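Histone-lysine N-methyltransferase, H3 lysine-9 specific SUVH6 (Arabidopsis thaliana, PDB 6A5N) probably methylates histone H3 on a lysine through its SET domain, and carries an SRA domain of the kind that reads methylated DNA. Local coordinates at residues A[256-261]-A[355-360]; A[366-371]-A[487-492]; A[405-410]-A[430-435]; A[461-466]-A[476-481]. The protein carries 1 engineered substitution. All coordinates share one frame; numbering follows the deposited sequence.

Interactions 1 and 4 are buried strand pairings, one parallel and one antiparallel. Interaction 2 is partly buried and joins a strand to a turn, and interaction 3 is a short pairing at the surface. Interactions 1 and 2 touch and share a four-stranded sheet: strand 355-360 of the first lies beside strand 364-369 of the second, and a salt bridge joins the two. Interaction 4 holds a hairpin in another sheet. It meets interaction 2 where Leu461 packs on Leu492, and interaction 3 through a hydrogen bond. Apolar side chains dominate in 461-466 with 476-481, whereas charged and polar ones flank the outer pair 405-410 with 430-435.

Interaction 1 (A[256-261]-A[355-360]); sequences ISAVNE and LEIFKT
Strands 257-259 and 355-360 run parallel, their axes 20° apart, and three backbone bonds join them: Ile357 N to Ser257 O, Val259 N to Ile357 O and Lys359 N to Val259 O. Ahead of these bonds a water takes over. It accepts from Ser257 N at 3.1 Å and donates to Leu355 O at 3.0 Å. Ile256 flanks this end, with its CG2 methyl 3.4 Å from Leu355 O.

Side chains of paired residues share a face of the sheet. Ala258 and Ile357 lie on one face, where Ala258 CB rests 3.5 Å from Ile357 CG1. CG1 of Ile357 stands between its own backbone N and carbonyl carbon (chi1 70°), which swings the branch against the alanine. Val259 and Phe358 lie on the other face with Glu356. The CG2 methyl of Val259 touches CB of Phe358 at 3.8 Å, while the phenyl ring leads away. The same methyl lies 3.2 Å from Glu356 OE2, and the valine runs across the glutamate chain. The outside partner of OE2 is Arg368, in a salt bridge. At the far end Asn260 and Lys359 run alongside each other. The amide carbon CG of Asn260 packs 3.5 Å from Lys359 CB, and Asn260 OD1 accepts from the backbone N of Ile262.

The two strands are the inner pair of a four-stranded mixed sheet. Strand 242-244 flanks 257-259. The contact joins strand 257-259, from the pre-SET motif, to strand 355-360, which pairs with strand 364-369 of the SET domain.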
loop_
_atom_site.group_PDB
_atom_site.type_symbol
_atom_site.label_atom_id
_atom_site.label_comp_id
_atom_site.label_asym_id
_atom_site.label_seq_id
_atom_site.Cartn_x
_atom_site.Cartn_y
_atom_site.Cartn_z
ATOM N N ILE A 256 16.717 7.689 11.229
ATOM C CA ILE A 256 15.945 8.291 10.150
ATOM C C ILE A 256 16.783 9.443 9.621
ATOM O O ILE A 256 17.039 10.421 10.337
ATOM C CB ILE A 256 14.554 8.779 10.616
ATOM C CG1 ILE A 256 13.718 7.582 11.087
ATOM C CG2 ILE A 256 13.837 9.528 9.473
ATOM C CD1 ILE A 256 12.490 7.946 11.884
ATOM N N SER A 257 17.247 9.299 8.383
ATOM C CA SER A 257 18.107 10.297 7.758
ATOM C C SER A 257 17.331 11.392 7.037
ATOM O O SER A 257 16.165 11.222 6.656
ATOM C CB SER A 257 19.072 9.621 6.783
ATOM O OG SER A 257 19.946 8.749 7.473
ATOM N N ALA A 258 17.996 12.531 6.882
ATOM C CA ALA A 258 17.408 13.685 6.226
ATOM C C ALA A 258 18.214 13.999 4.988
ATOM O O ALA A 258 19.435 14.155 5.071
ATOM C CB ALA A 258 17.381 14.884 7.166
ATOM N N VAL A 259 17.551 14.099 3.840
ATOM C CA VAL A 259 18.263 14.436 2.616
ATOM C C VAL A 259 17.653 15.618 1.867
ATOM O O VAL A 259 16.428 15.869 1.901
ATOM C CB VAL A 259 18.358 13.223 1.659
ATOM C CG1 VAL A 259 19.176 12.114 2.291
ATOM C CG2 VAL A 259 16.981 12.724 1.284
ATOM N N ASN A 260 18.543 16.353 1.205
ATOM C CA ASN A 260 18.174 17.469 0.353
ATOM C C ASN A 260 19.154 17.588 -0.804
ATOM O O ASN A 260 20.368 17.601 -0.595
ATOM C CB ASN A 260 18.139 18.766 1.163
ATOM C CG ASN A 260 17.723 19.965 0.336
ATOM O OD1 ASN A 260 17.326 19.845 -0.825
ATOM N ND2 ASN A 260 17.783 21.133 0.951
ATOM N N GLU A 261 18.613 17.670 -2.016
ATOM C CA GLU A 261 19.403 17.830 -3.236
ATOM C C GLU A 261 18.922 19.068 -3.991
ATOM O O GLU A 261 19.203 19.242 -5.181
ATOM C CB GLU A 261 19.290 16.574 -4.102
ATOM C CG GLU A 261 17.844 16.088 -4.266
ATOM C CD GLU A 261 17.742 14.650 -4.747
ATOM O OE1 GLU A 261 18.531 13.801 -4.278
ATOM O OE2 GLU A 261 16.862 14.367 -5.588
ATOM N N LEU A 355 12.619 4.776 6.882
ATOM C CA LEU A 355 12.042 6.075 6.560
ATOM C C LEU A 355 13.115 7.147 6.460
ATOM O O LEU A 355 14.163 7.051 7.112
ATOM C CB LEU A 355 11.016 6.468 7.613
ATOM C CG LEU A 355 9.796 5.549 7.672
ATOM C CD1 LEU A 355 8.759 6.005 8.692
ATOM C CD2 LEU A 355 9.173 5.428 6.303
ATOM N N GLU A 356 12.871 8.155 5.626
ATOM C CA GLU A 356 13.745 9.325 5.588
ATOM C C GLU A 356 12.911 10.577 5.329
ATOM O O GLU A 356 11.833 10.511 4.712
ATOM C CB GLU A 356 14.840 9.169 4.518
ATOM C CG GLU A 356 14.416 9.618 3.127
ATOM C CD GLU A 356 15.512 9.453 2.073
ATOM O OE1 GLU A 356 16.517 8.756 2.336
ATOM O OE2 GLU A 356 15.356 10.022 0.974
ATOM N N ILE A 357 13.392 11.715 5.818
ATOM C CA ILE A 357 12.730 12.976 5.512
ATOM C C ILE A 357 13.530 13.701 4.434
ATOM O O ILE A 357 14.760 13.605 4.391
ATOM C CB ILE A 357 12.554 13.859 6.759
ATOM C CG1 ILE A 357 13.894 14.410 7.245
ATOM C CG2 ILE A 357 11.845 13.075 7.860
ATOM C CD1 ILE A 357 13.778 15.754 7.943
ATOM N N PHE A 358 12.835 14.357 3.527
ATOM C CA PHE A 358 13.503 14.958 2.397
ATOM C C PHE A 358 12.879 16.275 2.049
ATOM O O PHE A 358 11.717 16.470 2.314
ATOM C CB PHE A 358 13.415 14.026 1.208
ATOM C CG PHE A 358 12.052 13.909 0.649
ATOM C CD1 PHE A 358 11.685 14.643 -0.436
ATOM C CD2 PHE A 358 11.146 13.058 1.208
ATOM C CE1 PHE A 358 10.432 14.540 -0.953
ATOM C CE2 PHE A 358 9.888 12.950 0.704
ATOM C CZ PHE A 358 9.531 13.695 -0.377
ATOM N N LYS A 359 13.681 17.185 1.518
ATOM C CA LYS A 359 13.162 18.438 0.996
ATOM C C LYS A 359 12.452 18.239 -0.332
ATOM O O LYS A 359 12.922 17.501 -1.175
ATOM C CB LYS A 359 14.272 19.455 0.833
ATOM C CG LYS A 359 14.082 20.683 1.692
ATOM C CD LYS A 359 13.486 21.839 0.927
ATOM C CE LYS A 359 14.580 22.667 0.286
ATOM N NZ LYS A 359 14.228 24.108 0.240
ATOM N N THR A 360 11.341 18.939 -0.507
ATOM C CA THR A 360 10.498 18.846 -1.682
ATOM C C THR A 360 10.505 20.202 -2.324
ATOM O O THR A 360 10.662 21.188 -1.613
ATOM C CB THR A 360 9.061 18.580 -1.272
ATOM O OG1 THR A 360 8.577 19.681 -0.504
ATOM C CG2 THR A 360 9.005 17.361 -0.435
HETATM O O HOH W 1 17.056 6.797 6.547
#

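Interaction 2 (A[366-371]-A[487-492]); sequences GVRCLK and PPLQEL
Arg368 lies alongside Leu489, both side chains pointing the same way, and Leu489 CG sits over one face of the guanidinium, 4.0 Å from Arg368 NH1. The arginine is extended from CG to NE, and its CD passes 3.6 Å from Leu489 O. Beyond the contact the guanidinium has the carboxylate of Glu356 as its ionic partner, and Arg368 also makes a cation-pi contact with Phe358. These partners and the leucine would hold the guanidinium in place.

Two backbone bonds pin the segments together. Leu492 N donates to Val367 O at 2.9 Å, nearly straight at 167°. Leu489 N donates to Cys369 O at 2.7 Å. The second bond joins strand 364-369 to a type II beta turn, Pro487 to Gln490, closed by Gln490 N on Pro487 O. Leu489 also sends CD1 to within 4.0 Å of Leu370 CA.

At the other end Leu492 points toward the strand. Its CD1 methyl packs 4.0 Å from CG1 of Val367, which stands anti to the backbone N (chi1 178°). Glu491 is extended, and its OE2 comes 3.9 Å from Gly366 CA. This carboxylate is shared: OE1 makes a salt bridge to Arg363, and OE2 accepts from Asn454.

Strand 364-369 is an outermost strand of its four-stranded sheet, with strand 355-360 as its neighbour. The loop 487-492 packs beside it, ahead of strand 493-494. On the turn, Pro488 touches strand 77-78 of the SRA domain and helix 228-235, and Leu489 also touches that helix.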
loop_
_atom_site.group_PDB
_atom_site.type_symbol
_atom_site.label_atom_id
_atom_site.label_comp_id
_atom_site.label_asym_id
_atom_site.label_seq_id
_atom_site.Cartn_x
_atom_site.Cartn_y
_atom_site.Cartn_z
ATOM N N GLY A 366 9.159 16.649 3.752
ATOM C CA GLY A 366 8.316 15.493 3.583
ATOM C C GLY A 366 8.944 14.212 4.046
ATOM O O GLY A 366 10.086 14.179 4.428
ATOM N N VAL A 367 8.153 13.159 4.060
ATOM C CA VAL A 367 8.588 11.842 4.519
ATOM C C VAL A 367 8.393 10.847 3.396
ATOM O O VAL A 367 7.331 10.825 2.759
ATOM C CB VAL A 367 7.792 11.358 5.765
ATOM C CG1 VAL A 367 8.233 9.968 6.192
ATOM C CG2 VAL A 367 7.971 12.309 6.914
ATOM N N ARG A 368 9.410 10.028 3.147
ATOM C CA ARG A 368 9.268 8.924 2.200
ATOM C C ARG A 368 9.954 7.665 2.713
ATOM O O ARG A 368 10.698 7.697 3.715
ATOM C CB ARG A 368 9.822 9.318 0.829
ATOM C CG ARG A 368 11.271 9.742 0.872
ATOM C CD ARG A 368 11.761 10.185 -0.491
ATOM N NE ARG A 368 13.166 10.555 -0.440
ATOM C CZ ARG A 368 13.838 11.099 -1.451
ATOM N NH1 ARG A 368 13.228 11.363 -2.600
ATOM N NH2 ARG A 368 15.120 11.393 -1.306
ATOM N N CYS A 369 9.666 6.554 2.040
ATOM C CA CYS A 369 10.250 5.258 2.364
ATOM C C CYS A 369 11.101 4.811 1.186
ATOM O O CYS A 369 10.714 5.023 0.031
ATOM C CB CYS A 369 9.144 4.242 2.667
ATOM S SG CYS A 369 9.689 2.598 3.205
ATOM N N LEU A 370 12.254 4.205 1.444
ATOM C CA LEU A 370 13.115 3.823 0.329
ATOM C C LEU A 370 12.933 2.363 -0.096
ATOM O O LEU A 370 13.743 1.824 -0.862
ATOM C CB LEU A 370 14.581 4.122 0.663
ATOM C CG LEU A 370 15.205 3.625 1.956
ATOM C CD1 LEU A 370 15.502 2.150 1.888
ATOM C CD2 LEU A 370 16.484 4.392 2.215
ATOM N N LYS A 371 11.859 1.738 0.377
ATOM C CA LYS A 371 11.467 0.432 -0.140
ATOM C C LYS A 371 9.956 0.425 -0.379
ATOM O O LYS A 371 9.255 1.345 0.060
ATOM C CB LYS A 371 11.914 -0.677 0.824
ATOM C CG LYS A 371 10.966 -1.030 1.966
ATOM C CD LYS A 371 11.654 -2.097 2.831
ATOM C CE LYS A 371 10.686 -3.018 3.571
ATOM N NZ LYS A 371 11.453 -4.166 4.160
ATOM N N PRO A 487 4.850 2.772 -4.085
ATOM C CA PRO A 487 6.158 2.632 -4.732
ATOM C C PRO A 487 7.260 3.218 -3.851
ATOM O O PRO A 487 6.980 4.140 -3.084
ATOM C CB PRO A 487 6.003 3.451 -6.019
ATOM C CG PRO A 487 4.532 3.589 -6.235
ATOM C CD PRO A 487 3.917 3.594 -4.877
ATOM N N PRO A 488 8.493 2.701 -3.964
ATOM C CA PRO A 488 9.618 3.274 -3.216
ATOM C C PRO A 488 9.789 4.756 -3.513
ATOM O O PRO A 488 9.580 5.131 -4.671
ATOM C CB PRO A 488 10.831 2.493 -3.743
ATOM C CG PRO A 488 10.275 1.266 -4.391
ATOM C CD PRO A 488 8.931 1.665 -4.920
ATOM N N LEU A 489 10.136 5.558 -2.502
ATOM C CA LEU A 489 10.368 7.012 -2.634
ATOM C C LEU A 489 9.102 7.850 -2.840
ATOM O O LEU A 489 9.157 9.079 -2.729
ATOM C CB LEU A 489 11.348 7.303 -3.783
ATOM C CG LEU A 489 12.827 7.453 -3.442
ATOM C CD1 LEU A 489 13.355 6.171 -2.888
ATOM C CD2 LEU A 489 13.623 7.876 -4.671
ATOM N N GLN A 490 7.971 7.212 -3.139
ATOM C CA GLN A 490 6.740 7.975 -3.271
ATOM C C GLN A 490 6.460 8.648 -1.929
ATOM O O GLN A 490 6.656 8.048 -0.865
ATOM C CB GLN A 490 5.557 7.102 -3.701
ATOM C CG GLN A 490 4.291 7.939 -3.925
ATOM C CD GLN A 490 3.118 7.159 -4.458
ATOM O OE1 GLN A 490 2.180 6.861 -3.717
ATOM N NE2 GLN A 490 3.130 6.867 -5.751
ATOM N N GLU A 491 6.041 9.907 -1.983
ATOM C CA GLU A 491 5.858 10.693 -0.774
ATOM C C GLU A 491 4.695 10.180 0.049
ATOM O O GLU A 491 3.658 9.770 -0.483
ATOM C CB GLU A 491 5.638 12.159 -1.123
ATOM C CG GLU A 491 6.119 13.129 -0.048
ATOM C CD GLU A 491 5.536 14.514 -0.217
ATOM O OE1 GLU A 491 4.822 14.762 -1.216
ATOM O OE2 GLU A 491 5.797 15.359 0.660
ATOM N N LEU A 492 4.862 10.210 1.359
ATOM C CA LEU A 492 3.804 9.766 2.236
ATOM C C LEU A 492 2.921 10.954 2.604
ATOM O O LEU A 492 3.404 11.986 3.082
ATOM C CB LEU A 492 4.402 9.081 3.466
ATOM C CG LEU A 492 5.297 7.893 3.103
ATOM C CD1 LEU A 492 5.954 7.267 4.330
ATOM C CD2 LEU A 492 4.511 6.854 2.333
#

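Interaction 3 (A[405-410]-A[430-435]); sequences IGNRYD and MAEGDE
Tyr409 and Ala431 form the tight part of this surface contact, an antiparallel hydrogen-bonded pair. Tyr409 N donates to Ala431 O at 3.0 Å, and Ala431 N donates to Tyr409 O at 2.9 Å. The second bond is the straighter, 165° at the hydrogen. Two CA-H...O contacts line the same pair: Arg408 CA approaches Ala431 O, and Met430 CA approaches Tyr409 O. Close packing continues at Gly433, which backs onto Asn407, whose CB is 3.3 Å from Gly433 N.

Asp410 and Met430 make a non-hydrogen-bonded pair. Their side chains lie side by side on one face. With CG anti to the backbone N (chi1 -170°), the Asp410 carboxylate reaches beside the thioether, OD1 lying 3.3 Å from Met430 SD. The carboxylate is held by partners outside the pair: a salt bridge from OD1 to Arg428, and Ser412 N donating to OD2.

The looser side is that of the exposed Glu432. Arg408 runs alongside it, and Arg408 CG packs 3.7 Å from Glu432 CG. Their charged ends make a salt bridge, but the modelled atoms are too close, so its detail is doubtful. Arg408 NE also has weak hydrogen bonds to Tyr498 and Asn497.

Strands 409-410 and 430-431 form a separate two-stranded sheet. Helix 412-421 lies in the chain between them. Met430 touches Leu500 and Phe516, Tyr409 touches Pro327, and Gly406 O accepts from Asn465 ND2 of strand 461-467.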
loop_
_atom_site.group_PDB
_atom_site.type_symbol
_atom_site.label_atom_id
_atom_site.label_comp_id
_atom_site.label_asym_id
_atom_site.label_seq_id
_atom_site.Cartn_x
_atom_site.Cartn_y
_atom_site.Cartn_z
ATOM N N ILE A 405 -7.147 15.026 16.540
ATOM C CA ILE A 405 -7.445 13.601 16.671
ATOM C C ILE A 405 -8.856 13.284 16.162
ATOM O O ILE A 405 -9.844 13.811 16.680
ATOM C CB ILE A 405 -7.295 13.114 18.140
ATOM C CG1 ILE A 405 -5.832 13.203 18.591
ATOM C CG2 ILE A 405 -7.784 11.686 18.281
ATOM C CD1 ILE A 405 -5.538 12.513 19.922
ATOM N N GLY A 406 -8.931 12.432 15.140
ATOM C CA GLY A 406 -10.192 12.027 14.540
ATOM C C GLY A 406 -11.204 11.350 15.449
ATOM O O GLY A 406 -10.969 10.266 15.979
ATOM N N ASN A 407 -12.347 12.008 15.598
ATOM C CA ASN A 407 -13.472 11.534 16.392
ATOM C C ASN A 407 -14.525 10.803 15.551
ATOM O O ASN A 407 -15.122 9.822 16.002
ATOM C CB ASN A 407 -14.131 12.718 17.101
ATOM C CG ASN A 407 -14.189 13.968 16.218
ATOM O OD1 ASN A 407 -13.310 14.190 15.380
ATOM N ND2 ASN A 407 -15.237 14.778 16.391
ATOM N N ARG A 408 -14.739 11.281 14.326
ATOM C CA ARG A 408 -15.859 10.849 13.495
ATOM C C ARG A 408 -15.608 9.528 12.776
ATOM O O ARG A 408 -14.457 9.112 12.593
ATOM C CB ARG A 408 -16.182 11.914 12.450
ATOM C CG ARG A 408 -15.549 13.270 12.697
ATOM C CD ARG A 408 -15.928 14.221 11.580
ATOM N NE ARG A 408 -15.214 15.494 11.643
ATOM C CZ ARG A 408 -15.530 16.500 12.450
ATOM N NH1 ARG A 408 -16.552 16.394 13.281
ATOM N NH2 ARG A 408 -14.823 17.619 12.431
ATOM N N TYR A 409 -16.697 8.880 12.365
ATOM C CA TYR A 409 -16.639 7.602 11.658
ATOM C C TYR A 409 -17.954 7.347 10.930
ATOM O O TYR A 409 -19.002 7.859 11.322
ATOM C CB TYR A 409 -16.338 6.451 12.621
ATOM C CG TYR A 409 -16.439 5.072 12.006
ATOM C CD1 TYR A 409 -15.360 4.520 11.331
ATOM C CD2 TYR A 409 -17.604 4.313 12.124
ATOM C CE1 TYR A 409 -15.432 3.256 10.777
ATOM C CE2 TYR A 409 -17.693 3.048 11.568
ATOM C CZ TYR A 409 -16.600 2.524 10.893
ATOM O OH TYR A 409 -16.670 1.257 10.340
ATOM N N ASP A 410 -17.871 6.556 9.867
ATOM C CA ASP A 410 -18.984 6.236 8.986
ATOM C C ASP A 410 -18.843 4.757 8.629
ATOM O O ASP A 410 -17.743 4.313 8.263
ATOM C CB ASP A 410 -18.946 7.132 7.740
ATOM C CG ASP A 410 -20.191 7.020 6.893
ATOM O OD1 ASP A 410 -20.632 8.061 6.365
ATOM O OD2 ASP A 410 -20.723 5.903 6.730
ATOM N N MET A 430 -23.383 6.547 12.041
ATOM C CA MET A 430 -22.244 7.442 12.028
ATOM C C MET A 430 -21.942 7.946 13.442
ATOM O O MET A 430 -22.851 8.093 14.273
ATOM C CB MET A 430 -22.521 8.597 11.074
ATOM C CG MET A 430 -22.963 8.129 9.687
ATOM S SD MET A 430 -22.892 9.383 8.398
ATOM C CE MET A 430 -23.803 10.696 9.190
ATOM N N ALA A 431 -20.668 8.193 13.724
ATOM C CA ALA A 431 -20.273 8.660 15.054
ATOM C C ALA A 431 -19.528 9.981 14.970
ATOM O O ALA A 431 -18.855 10.254 13.977
ATOM C CB ALA A 431 -19.411 7.626 15.752
ATOM N N GLU A 432 -19.641 10.789 16.019
ATOM C CA GLU A 432 -18.824 11.986 16.171
ATOM C C GLU A 432 -18.539 12.231 17.639
ATOM O O GLU A 432 -19.423 12.053 18.477
ATOM C CB GLU A 432 -19.516 13.206 15.576
ATOM C CG GLU A 432 -18.644 13.982 14.611
ATOM C CD GLU A 432 -19.133 15.398 14.403
ATOM O OE1 GLU A 432 -20.251 15.579 13.883
ATOM O OE2 GLU A 432 -18.390 16.334 14.760
ATOM N N GLY A 433 -17.320 12.657 17.944
ATOM C CA GLY A 433 -16.964 13.000 19.301
ATOM C C GLY A 433 -17.693 14.239 19.742
ATOM O O GLY A 433 -17.915 15.155 18.941
ATOM N N ASP A 434 -18.085 14.256 21.012
ATOM C CA ASP A 434 -18.707 15.427 21.599
ATOM C C ASP A 434 -17.723 16.589 21.492
ATOM O O ASP A 434 -16.511 16.375 21.520
ATOM C CB ASP A 434 -19.101 15.161 23.060
ATOM C CG ASP A 434 -19.963 13.917 23.221
ATOM O OD1 ASP A 434 -20.538 13.463 22.211
ATOM O OD2 ASP A 434 -20.082 13.402 24.358
ATOM N N GLU A 435 -18.221 17.811 21.346
ATOM C CA GLU A 435 -17.323 18.958 21.266
ATOM C C GLU A 435 -16.691 19.242 22.623
ATOM O O GLU A 435 -15.687 19.954 22.709
ATOM C CB GLU A 435 -18.059 20.195 20.751
ATOM C CG GLU A 435 -17.122 21.243 20.187
ATOM C CD GLU A 435 -17.853 22.403 19.552
ATOM O OE1 GLU A 435 -19.096 22.342 19.450
ATOM O OE2 GLU A 435 -17.174 23.370 19.142
#

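Interaction 4 (A[461-466]-A[476-481]); sequences LYAQNV and PHVMFF
Leu461 opens the pairing with its CD2 methyl 3.5 Å from Phe481 O, while CD1 lies near CB of Phe480, whose side chain runs across it. Tyr462 exchanges two backbone bonds with Phe481, and its ring carbon CE2 packs 3.9 Å from Phe481 CB. The tyrosine CG sits between its own backbone N and carbonyl carbon (chi1 84°), and the end of the ring comes nearer to the opposite strand. Ala463 has its methyl against two neighbours on one face, Val478 CG1 at 3.8 Å and the Phe480 ring at CE1.

Gln464 bonds twice to Met479 through the backbone. Its CB lies 3.8 Å from Phe481 CD1, with the amide plane 71° from that ring. The amide end turns away, and NE2 donates to the carbonyls of Asn465 and Lys326. On the other face Asn465 meets Pro476, whose CG comes 3.4 Å from Asn465 OD1. Val466 completes the row with two backbone bonds to His477. Both its methyls flank Met479 CG, with CG2 at 3.5 Å, and the two side chains cross at about a right angle. His477 ND1 is hydrogen-bonded to Glu381 OE2, and the imidazole stacks on the ring of Tyr468.

All six backbone bonds belong to one beta hairpin, strands 461-467 and 477-482, with the hydrogen-bonded and non-hydrogen-bonded pairs in alternation. Strand 329-330 flanks one side and strand 378-381 the other. The buried hairpin is part of the largely beta SET fold.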
loop_
_atom_site.group_PDB
_atom_site.type_symbol
_atom_site.label_atom_id
_atom_site.label_comp_id
_atom_site.label_asym_id
_atom_site.label_seq_id
_atom_site.Cartn_x
_atom_site.Cartn_y
_atom_site.Cartn_z
ATOM N N LEU A 461 -1.769 7.217 2.759
ATOM C CA LEU A 461 -1.835 6.909 4.185
ATOM C C LEU A 461 -3.190 7.280 4.790
ATOM O O LEU A 461 -3.840 8.243 4.357
ATOM C CB LEU A 461 -0.734 7.647 4.951
ATOM C CG LEU A 461 0.723 7.336 4.639
ATOM C CD1 LEU A 461 1.629 7.837 5.746
ATOM C CD2 LEU A 461 0.920 5.855 4.404
ATOM N N TYR A 462 -3.625 6.517 5.784
ATOM C CA TYR A 462 -4.778 6.958 6.568
ATOM C C TYR A 462 -4.511 6.779 8.065
ATOM O O TYR A 462 -3.708 5.923 8.483
ATOM C CB TYR A 462 -6.064 6.233 6.121
ATOM C CG TYR A 462 -6.290 4.885 6.743
ATOM C CD1 TYR A 462 -7.102 4.745 7.862
ATOM C CD2 TYR A 462 -5.724 3.748 6.196
ATOM C CE1 TYR A 462 -7.317 3.514 8.435
ATOM C CE2 TYR A 462 -5.931 2.508 6.763
ATOM C CZ TYR A 462 -6.727 2.397 7.881
ATOM O OH TYR A 462 -6.937 1.159 8.442
ATOM N N ALA A 463 -5.162 7.615 8.871
ATOM C CA ALA A 463 -4.937 7.610 10.320
ATOM C C ALA A 463 -5.900 6.658 11.030
ATOM O O ALA A 463 -7.105 6.690 10.783
ATOM C CB ALA A 463 -5.071 9.021 10.881
ATOM N N GLN A 464 -5.374 5.822 11.917
ATOM C CA GLN A 464 -6.201 4.867 12.644
ATOM C C GLN A 464 -5.966 5.027 14.139
ATOM O O GLN A 464 -4.835 5.221 14.566
ATOM C CB GLN A 464 -5.884 3.445 12.159
ATOM C CG GLN A 464 -6.437 2.317 13.021
ATOM C CD GLN A 464 -7.926 2.143 12.879
ATOM O OE1 GLN A 464 -8.416 1.802 11.802
ATOM N NE2 GLN A 464 -8.661 2.367 13.972
ATOM N N ASN A 465 -7.030 4.979 14.929
ATOM C CA ASN A 465 -6.901 5.146 16.369
ATOM C C ASN A 465 -6.664 3.811 17.073
ATOM O O ASN A 465 -7.512 2.912 17.010
ATOM C CB ASN A 465 -8.149 5.834 16.931
ATOM C CG ASN A 465 -8.245 7.290 16.530
ATOM O OD1 ASN A 465 -7.232 7.971 16.414
ATOM N ND2 ASN A 465 -9.464 7.786 16.367
ATOM N N VAL A 466 -5.519 3.652 17.732
ATOM C CA VAL A 466 -5.324 2.423 18.495
ATOM C C VAL A 466 -5.245 2.697 19.998
ATOM O O VAL A 466 -4.737 3.734 20.445
ATOM C CB VAL A 466 -4.063 1.634 18.049
ATOM C CG1 VAL A 466 -4.008 1.507 16.519
ATOM C CG2 VAL A 466 -2.802 2.269 18.580
ATOM N N PRO A 476 -6.803 8.411 21.907
ATOM C CA PRO A 476 -6.134 7.224 21.370
ATOM C C PRO A 476 -4.779 7.556 20.787
ATOM O O PRO A 476 -4.450 8.736 20.682
ATOM C CB PRO A 476 -7.077 6.777 20.259
ATOM C CG PRO A 476 -7.642 8.054 19.746
ATOM C CD PRO A 476 -7.847 8.899 20.982
ATOM N N HIS A 477 -4.005 6.547 20.409
ATOM C CA HIS A 477 -2.816 6.808 19.614
ATOM C C HIS A 477 -3.214 6.906 18.138
ATOM O O HIS A 477 -4.106 6.173 17.680
ATOM C CB HIS A 477 -1.768 5.718 19.814
ATOM C CG HIS A 477 -1.271 5.599 21.220
ATOM N ND1 HIS A 477 0.019 5.923 21.586
ATOM C CD2 HIS A 477 -1.883 5.162 22.348
ATOM C CE1 HIS A 477 0.174 5.701 22.879
ATOM N NE2 HIS A 477 -0.965 5.241 23.365
ATOM N N VAL A 478 -2.569 7.812 17.399
ATOM C CA VAL A 478 -2.805 7.937 15.955
ATOM C C VAL A 478 -1.723 7.191 15.185
ATOM O O VAL A 478 -0.559 7.606 15.159
ATOM C CB VAL A 478 -2.849 9.406 15.515
ATOM C CG1 VAL A 478 -3.047 9.522 14.004
ATOM C CG2 VAL A 478 -3.976 10.112 16.229
ATOM N N MET A 479 -2.115 6.084 14.564
ATOM C CA MET A 479 -1.191 5.234 13.838
ATOM C C MET A 479 -1.472 5.317 12.353
ATOM O O MET A 479 -2.594 5.044 11.918
ATOM C CB MET A 479 -1.307 3.794 14.327
ATOM C CG MET A 479 -1.083 3.649 15.812
ATOM S SD MET A 479 0.375 4.581 16.309
ATOM C CE MET A 479 0.700 3.873 17.932
ATOM N N PHE A 480 -0.470 5.725 11.580
ATOM C CA PHE A 480 -0.640 5.819 10.141
ATOM C C PHE A 480 -0.475 4.437 9.513
ATOM O O PHE A 480 0.486 3.712 9.809
ATOM C CB PHE A 480 0.358 6.819 9.548
ATOM C CG PHE A 480 0.136 8.241 9.999
ATOM C CD1 PHE A 480 -1.027 8.932 9.640
ATOM C CD2 PHE A 480 1.090 8.895 10.766
ATOM C CE1 PHE A 480 -1.232 10.248 10.050
ATOM C CE2 PHE A 480 0.895 10.211 11.172
ATOM C CZ PHE A 480 -0.270 10.883 10.818
ATOM N N PHE A 481 -1.434 4.059 8.675
ATOM C CA PHE A 481 -1.322 2.827 7.920
ATOM C C PHE A 481 -1.347 3.176 6.449
ATOM O O PHE A 481 -1.680 4.315 6.084
ATOM C CB PHE A 481 -2.449 1.857 8.272
ATOM C CG PHE A 481 -2.278 1.181 9.600
ATOM C CD1 PHE A 481 -2.742 1.778 10.778
ATOM C CD2 PHE A 481 -1.664 -0.066 9.673
ATOM C CE1 PHE A 481 -2.585 1.135 12.015
ATOM C CE2 PHE A 481 -1.506 -0.712 10.903
ATOM C CZ PHE A 481 -1.967 -0.106 12.072
#